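Local atomic coordinates of ATP-dependent DNA helicase PIF1 (Candida albicans, PDB entry 7OTJ), a protein that couples ATP hydrolysis to 5'-3' unwinding of DNA, and is thought to resolve G-quadruplexes and maintain nuclear and mitochondrial genome stability. Residues F145-P150 / A476-S481; Y237-E242 / M467-E472. All coordinates share one frame; numbering follows the deposited sequence.

Interaction 1 (F145-P150 / A476-S481); sequences FYQLPP and AYVALS. With ALF (tetrafluoroaluminate ion), chain F.
Gln147 lies against helix 475-481 with its aliphatic part and holds the tetrafluoroaluminate ion with its amide, so one side chain serves both the contact and the nucleotide site. Its CB is 3.5 Å from Val478 CG2, the methyl set anti to the valine's carbonyl carbon, on a side chain already directed at the loop. The two side chains cross at about a right angle. CG of Gln147 comes to the edge of the Tyr477 ring, 4.0 Å from CE2, and the amide plane is turned 74° from that ring. The chain then runs on extended (chi2 -165°) and carries Gln147 NE2 to 3.0 Å from F3 of the tetrafluoroaluminate, a hydrogen bond of 146°. Asp144 also accepts from NE2, a second bond that limits rotation of the amide. A water lies 2.4 Å from the aluminium, on one side of the fluoride plane, as expected of a mimic of the hydrolysis transition state. Leu148 adds an apolar touch, CG to Val478 CG2 at 4.1 Å, while Tyr477 OH bonds to Ala27 N in the ATP-binding loop. The sequences correspond to helicase motifs III and VI, the latter running on into Arg482, which also hydrogen-bonds to the ion. The loop leaves parallel strand 138-143, with helix 503-511 packed on Phe145 and Tyr146; helix 452-455 also packs on Leu148 and Val478.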
# COMPACT_ATOMS: atom_id res chain seq x y z
N PHE A 145 -10.31 10.16 -5.56
CA PHE A 145 -11.50 9.36 -5.33
C PHE A 145 -12.01 8.66 -6.59
O PHE A 145 -12.91 7.81 -6.48
CB PHE A 145 -12.61 10.22 -4.71
CG PHE A 145 -12.35 10.59 -3.27
CD1 PHE A 145 -12.47 9.65 -2.26
CD2 PHE A 145 -11.99 11.89 -2.92
CE1 PHE A 145 -12.23 9.99 -0.93
CE2 PHE A 145 -11.75 12.23 -1.60
CZ PHE A 145 -11.87 11.29 -0.60
N TYR A 146 -11.47 8.96 -7.77
CA TYR A 146 -11.76 8.15 -8.95
C TYR A 146 -11.02 6.81 -8.92
O TYR A 146 -11.27 5.96 -9.79
CB TYR A 146 -11.40 8.90 -10.25
CG TYR A 146 -12.48 9.86 -10.71
CD1 TYR A 146 -13.79 9.45 -10.84
CD2 TYR A 146 -12.17 11.19 -11.00
CE1 TYR A 146 -14.78 10.32 -11.26
CE2 TYR A 146 -13.15 12.07 -11.42
CZ TYR A 146 -14.46 11.63 -11.54
OH TYR A 146 -15.45 12.49 -11.95
N GLN A 147 -10.13 6.63 -7.96
CA GLN A 147 -9.41 5.38 -7.75
C GLN A 147 -10.22 4.51 -6.78
O GLN A 147 -11.41 4.76 -6.55
CB GLN A 147 -7.98 5.70 -7.31
CG GLN A 147 -7.21 6.50 -8.38
CD GLN A 147 -5.71 6.54 -8.18
OE1 GLN A 147 -5.13 5.67 -7.53
NE2 GLN A 147 -5.06 7.55 -8.75
N LEU A 148 -9.62 3.43 -6.29
CA LEU A 148 -10.41 2.40 -5.62
C LEU A 148 -11.16 2.95 -4.41
O LEU A 148 -10.59 3.70 -3.62
CB LEU A 148 -9.49 1.24 -5.22
CG LEU A 148 -9.14 0.39 -6.44
CD1 LEU A 148 -7.93 -0.52 -6.21
CD2 LEU A 148 -10.35 -0.43 -6.87
N PRO A 149 -12.44 2.61 -4.25
CA PRO A 149 -13.21 3.06 -3.09
C PRO A 149 -12.85 2.23 -1.86
O PRO A 149 -12.09 1.27 -1.97
CB PRO A 149 -14.66 2.81 -3.52
CG PRO A 149 -14.56 1.61 -4.40
CD PRO A 149 -13.27 1.81 -5.17
N PRO A 150 -13.35 2.60 -0.68
CA PRO A 150 -13.13 1.75 0.50
C PRO A 150 -13.66 0.34 0.28
O PRO A 150 -14.71 0.15 -0.34
CB PRO A 150 -13.91 2.47 1.61
CG PRO A 150 -14.06 3.86 1.14
CD PRO A 150 -14.14 3.80 -0.35
N ALA A 476 -10.29 -0.64 -12.94
CA ALA A 476 -9.65 -0.57 -14.25
C ALA A 476 -8.73 0.65 -14.34
O ALA A 476 -7.58 0.54 -14.77
CB ALA A 476 -10.70 -0.57 -15.37
N TYR A 477 -9.22 1.81 -13.91
CA TYR A 477 -8.43 3.03 -13.99
C TYR A 477 -7.12 2.91 -13.22
O TYR A 477 -6.05 3.28 -13.72
CB TYR A 477 -9.23 4.23 -13.48
CG TYR A 477 -8.40 5.49 -13.46
CD1 TYR A 477 -7.85 6.00 -14.63
CD2 TYR A 477 -8.15 6.17 -12.27
CE1 TYR A 477 -7.07 7.14 -14.62
CE2 TYR A 477 -7.38 7.31 -12.25
CZ TYR A 477 -6.84 7.79 -13.42
OH TYR A 477 -6.08 8.93 -13.41
N VAL A 478 -7.18 2.44 -11.96
CA VAL A 478 -5.96 2.23 -11.17
C VAL A 478 -5.02 1.27 -11.89
O VAL A 478 -3.82 1.55 -12.04
CB VAL A 478 -6.31 1.73 -9.76
CG1 VAL A 478 -5.06 1.32 -9.01
CG2 VAL A 478 -7.05 2.80 -8.99
N ALA A 479 -5.55 0.15 -12.38
CA ALA A 479 -4.71 -0.86 -13.02
C ALA A 479 -4.01 -0.28 -14.24
O ALA A 479 -2.78 -0.35 -14.35
CB ALA A 479 -5.55 -2.07 -13.42
N LEU A 480 -4.77 0.30 -15.16
CA LEU A 480 -4.16 0.79 -16.39
C LEU A 480 -3.26 2.00 -16.15
O LEU A 480 -2.33 2.21 -16.94
CB LEU A 480 -5.26 1.12 -17.41
CG LEU A 480 -6.16 -0.08 -17.74
CD1 LEU A 480 -7.27 0.27 -18.72
CD2 LEU A 480 -5.33 -1.25 -18.26
N SER A 481 -3.47 2.76 -15.08
CA SER A 481 -2.68 3.96 -14.84
C SER A 481 -1.38 3.70 -14.09
O SER A 481 -0.62 4.64 -13.85
CB SER A 481 -3.51 5.00 -14.09
OG SER A 481 -4.07 4.45 -12.91
AL ALF F . -1.22 7.39 -7.78
F1 ALF F . -1.05 7.56 -6.02
F2 ALF F . -1.37 7.21 -9.55
F3 ALF F . -2.46 8.67 -7.74
F4 ALF F . 0.08 6.16 -7.85
O HOH W 1 -2.87 5.78 -7.04

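Interaction 2 (Y237-E242 / M467-E472); sequences YATRYE and MKKIFE. With K (potassium ion), chain I; nucleotides of chain C.
Ala238 is the tightly packed centre of this contact: its CB points into segment 467-472 and lies 3.3 Å from Lys469 O and 3.7 Å from Ile470 CD1. Phe471 packs on the same residue, bringing CE2, at the ring edge, to 3.7 Å from Ala238 O. One face of that ring is covered by the deoxyribose of DT1 of chain C, whose C1' sits over its centre, and O4' of DT2 of chain C reaches the edge in the ring plane. Chi1 of 56°, which sets CG between the backbone N and carbonyl carbon, turns the ring to the DNA. Potassium sits between Ala238, Glu242 and the Met467-Ile470 turn, chelated by both Glu242 carboxylate oxygens, OE2 at 2.9 Å, and by Asp466 O. Toward solvent the packing thins out. Lys469 lays CG 3.3 Å from Glu242 OE2, but its chain bends at chi2, leaving NZ 6.4 Å from that oxygen; the end of Lys468 also leads away, to a weak hydrogen bond with Asn493. Thr239 N and OG1 both donate to Glu242 OE1, and Glu242 N returns a weak bond to Thr239 OG1. This is a capping box at the start of helix 240-253, where Arg240 N and NH2 bind the phosphate of DT2 of chain C, placing the contact in the single-stranded DNA-binding groove of the second RecA-like domain of a superfamily 1 helicase.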
# COMPACT_ATOMS: atom_id res chain seq x y z
N TYR A 237 -3.85 -8.26 -11.22
CA TYR A 237 -5.13 -8.96 -11.32
C TYR A 237 -6.09 -8.37 -10.29
O TYR A 237 -5.69 -7.70 -9.34
CB TYR A 237 -4.99 -10.46 -11.08
CG TYR A 237 -4.05 -11.15 -12.04
CD1 TYR A 237 -2.70 -11.24 -11.76
CD2 TYR A 237 -4.52 -11.70 -13.23
CE1 TYR A 237 -1.83 -11.87 -12.63
CE2 TYR A 237 -3.66 -12.33 -14.10
CZ TYR A 237 -2.32 -12.41 -13.80
OH TYR A 237 -1.45 -13.03 -14.67
N ALA A 238 -7.37 -8.64 -10.49
CA ALA A 238 -8.39 -8.12 -9.59
C ALA A 238 -8.47 -8.94 -8.30
O ALA A 238 -8.73 -8.39 -7.23
CB ALA A 238 -9.75 -8.08 -10.28
N THR A 239 -8.28 -10.25 -8.39
CA THR A 239 -8.50 -11.14 -7.26
C THR A 239 -7.19 -11.79 -6.82
O THR A 239 -6.21 -11.85 -7.56
CB THR A 239 -9.51 -12.23 -7.62
OG1 THR A 239 -8.93 -13.10 -8.60
CG2 THR A 239 -10.79 -11.62 -8.17
N ARG A 240 -7.25 -12.38 -5.63
CA ARG A 240 -6.05 -13.00 -5.07
C ARG A 240 -5.82 -14.38 -5.67
O ARG A 240 -4.67 -14.77 -5.90
CB ARG A 240 -6.17 -13.09 -3.55
CG ARG A 240 -5.72 -11.81 -2.87
CD ARG A 240 -5.88 -11.88 -1.37
NE ARG A 240 -7.28 -11.99 -0.98
CZ ARG A 240 -7.70 -12.08 0.28
NH1 ARG A 240 -6.86 -12.02 1.29
NH2 ARG A 240 -9.00 -12.24 0.52
N TYR A 241 -6.90 -15.14 -5.89
CA TYR A 241 -6.82 -16.39 -6.64
C TYR A 241 -5.93 -16.26 -7.87
O TYR A 241 -4.99 -17.03 -8.06
CB TYR A 241 -8.23 -16.85 -7.03
CG TYR A 241 -8.27 -18.24 -7.65
CD1 TYR A 241 -8.15 -19.38 -6.86
CD2 TYR A 241 -8.45 -18.41 -9.01
CE1 TYR A 241 -8.20 -20.65 -7.42
CE2 TYR A 241 -8.50 -19.67 -9.58
CZ TYR A 241 -8.37 -20.79 -8.78
OH TYR A 241 -8.42 -22.04 -9.35
N GLU A 242 -6.21 -15.26 -8.72
CA GLU A 242 -5.37 -15.02 -9.89
C GLU A 242 -3.94 -14.73 -9.48
O GLU A 242 -2.99 -15.28 -10.05
CB GLU A 242 -5.93 -13.85 -10.71
CG GLU A 242 -7.30 -14.07 -11.30
CD GLU A 242 -7.97 -12.77 -11.68
OE1 GLU A 242 -8.17 -11.92 -10.78
OE2 GLU A 242 -8.29 -12.58 -12.87
N MET A 467 -7.73 -7.75 -17.05
CA MET A 467 -8.97 -7.15 -16.57
C MET A 467 -10.09 -8.15 -16.39
O MET A 467 -11.25 -7.74 -16.22
CB MET A 467 -9.40 -6.04 -17.53
CG MET A 467 -8.34 -4.96 -17.65
SD MET A 467 -8.79 -3.65 -18.79
CE MET A 467 -10.40 -3.20 -18.19
N LYS A 468 -9.77 -9.45 -16.34
CA LYS A 468 -10.78 -10.50 -16.44
C LYS A 468 -11.80 -10.41 -15.31
O LYS A 468 -13.02 -10.45 -15.55
CB LYS A 468 -10.11 -11.87 -16.45
CG LYS A 468 -11.00 -13.04 -16.89
CD LYS A 468 -10.90 -13.27 -18.40
CE LYS A 468 -11.60 -14.55 -18.85
NZ LYS A 468 -11.28 -14.87 -20.28
N LYS A 469 -11.34 -10.29 -14.07
CA LYS A 469 -12.21 -10.36 -12.91
C LYS A 469 -12.47 -8.99 -12.27
O LYS A 469 -12.86 -8.93 -11.10
CB LYS A 469 -11.63 -11.32 -11.86
CG LYS A 469 -11.50 -12.76 -12.31
CD LYS A 469 -12.84 -13.33 -12.77
CE LYS A 469 -12.69 -14.73 -13.37
NZ LYS A 469 -13.98 -15.26 -13.90
N ILE A 470 -12.27 -7.90 -13.01
CA ILE A 470 -12.50 -6.57 -12.44
C ILE A 470 -13.95 -6.47 -11.98
O ILE A 470 -14.88 -6.75 -12.74
CB ILE A 470 -12.15 -5.46 -13.46
CG1 ILE A 470 -10.73 -4.94 -13.24
CG2 ILE A 470 -13.08 -4.27 -13.29
CD1 ILE A 470 -9.66 -5.98 -13.29
N PHE A 471 -14.14 -6.07 -10.73
CA PHE A 471 -15.46 -6.07 -10.12
C PHE A 471 -15.82 -4.74 -9.47
O PHE A 471 -16.96 -4.60 -9.00
CB PHE A 471 -15.56 -7.18 -9.06
CG PHE A 471 -14.50 -7.10 -8.00
CD1 PHE A 471 -14.71 -6.34 -6.85
CD2 PHE A 471 -13.29 -7.76 -8.15
CE1 PHE A 471 -13.73 -6.26 -5.87
CE2 PHE A 471 -12.31 -7.67 -7.17
CZ PHE A 471 -12.53 -6.92 -6.04
N GLU A 472 -14.92 -3.76 -9.45
CA GLU A 472 -15.07 -2.59 -8.60
C GLU A 472 -14.81 -1.31 -9.39
O GLU A 472 -13.98 -1.28 -10.30
CB GLU A 472 -14.11 -2.67 -7.40
CG GLU A 472 -14.24 -1.55 -6.38
CD GLU A 472 -15.54 -1.60 -5.61
OE1 GLU A 472 -16.54 -1.03 -6.08
OE2 GLU A 472 -15.56 -2.22 -4.52
K K I . -8.69 -9.75 -12.94
OP3 DT C 1 -15.14 -15.34 -6.87
P DT C 1 -14.24 -14.53 -7.73
OP1 DT C 1 -14.87 -14.35 -9.06
OP2 DT C 1 -12.89 -15.14 -7.65
O5' DT C 1 -14.16 -13.10 -7.04
C5' DT C 1 -13.94 -13.00 -5.64
C4' DT C 1 -13.18 -11.73 -5.32
O4' DT C 1 -13.86 -10.61 -5.93
C3' DT C 1 -13.10 -11.39 -3.85
O3' DT C 1 -11.97 -10.55 -3.62
C2' DT C 1 -14.41 -10.63 -3.64
C1' DT C 1 -14.48 -9.82 -4.94
N1 DT C 1 -15.86 -9.51 -5.39
C2 DT C 1 -16.61 -8.56 -4.72
O2 DT C 1 -16.20 -7.95 -3.74
N3 DT C 1 -17.86 -8.35 -5.24
C4 DT C 1 -18.42 -8.97 -6.34
O4 DT C 1 -19.56 -8.72 -6.74
C5 DT C 1 -17.58 -9.95 -7.00
C7 DT C 1 -18.08 -10.69 -8.20
C6 DT C 1 -16.36 -10.16 -6.50
P DT C 2 -10.56 -11.19 -3.19
OP1 DT C 2 -9.98 -11.88 -4.37
OP2 DT C 2 -10.81 -11.94 -1.94
O5' DT C 2 -9.63 -9.94 -2.87
C5' DT C 2 -9.11 -9.14 -3.93
C4' DT C 2 -9.15 -7.66 -3.58
O4' DT C 2 -10.52 -7.21 -3.62
C3' DT C 2 -8.62 -7.33 -2.19
O3' DT C 2 -7.28 -6.90 -2.31
C2' DT C 2 -9.52 -6.19 -1.69
C1' DT C 2 -10.79 -6.33 -2.54
N1 DT C 2 -11.97 -6.87 -1.79
C2 DT C 2 -13.19 -6.22 -1.90
O2 DT C 2 -13.35 -5.21 -2.57
N3 DT C 2 -14.21 -6.80 -1.19
C4 DT C 2 -14.15 -7.93 -0.41
O4 DT C 2 -15.12 -8.37 0.19
C5 DT C 2 -12.85 -8.57 -0.34
C7 DT C 2 -12.66 -9.81 0.48
C6 DT C 2 -11.84 -8.01 -1.03
P DT C 3 -6.17 -7.39 -1.26
OP1 DT C 3 -4.85 -7.31 -1.93
OP2 DT C 3 -6.64 -8.68 -0.70
O5' DT C 3 -6.24 -6.29 -0.09
C5' DT C 3 -5.98 -4.93 -0.39
C4' DT C 3 -6.46 -4.00 0.72
O4' DT C 3 -7.90 -4.06 0.83
C3' DT C 3 -5.94 -4.30 2.10
O3' DT C 3 -4.70 -3.64 2.30
C2' DT C 3 -7.02 -3.72 3.01
C1' DT C 3 -8.29 -3.87 2.17
N1 DT C 3 -9.16 -5.01 2.57
C2 DT C 3 -10.17 -4.80 3.47
O2 DT C 3 -10.40 -3.72 3.98
N3 DT C 3 -10.92 -5.92 3.75
C4 DT C 3 -10.76 -7.19 3.23
O4 DT C 3 -11.47 -8.14 3.54
C5 DT C 3 -9.67 -7.33 2.29
C7 DT C 3 -9.39 -8.66 1.65
C6 DT C 3 -8.94 -6.25 2.01

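How the interactions relate
From the N terminus, the chain first passes 145-150, just after strand 138-143 of the six-stranded parallel sheet, then 237-242, where strand 234-237 of the second parallel sheet gives way to helix 240-253. It next makes the long excursion that includes the antiparallel sheet, and returns along strand 463-466 to 467-472, closing interaction 2. Helix 475-481 follows almost at once and closes interaction 1, whose loop therefore encloses the other; this direct succession links the DNA-binding segment to the nucleotide site. Interaction 1 bridges the two RecA-like domains; interaction 2 joins neighbouring strand ends within the second. They touch where Pro149 packs on Glu472 and Met467 on Ala476.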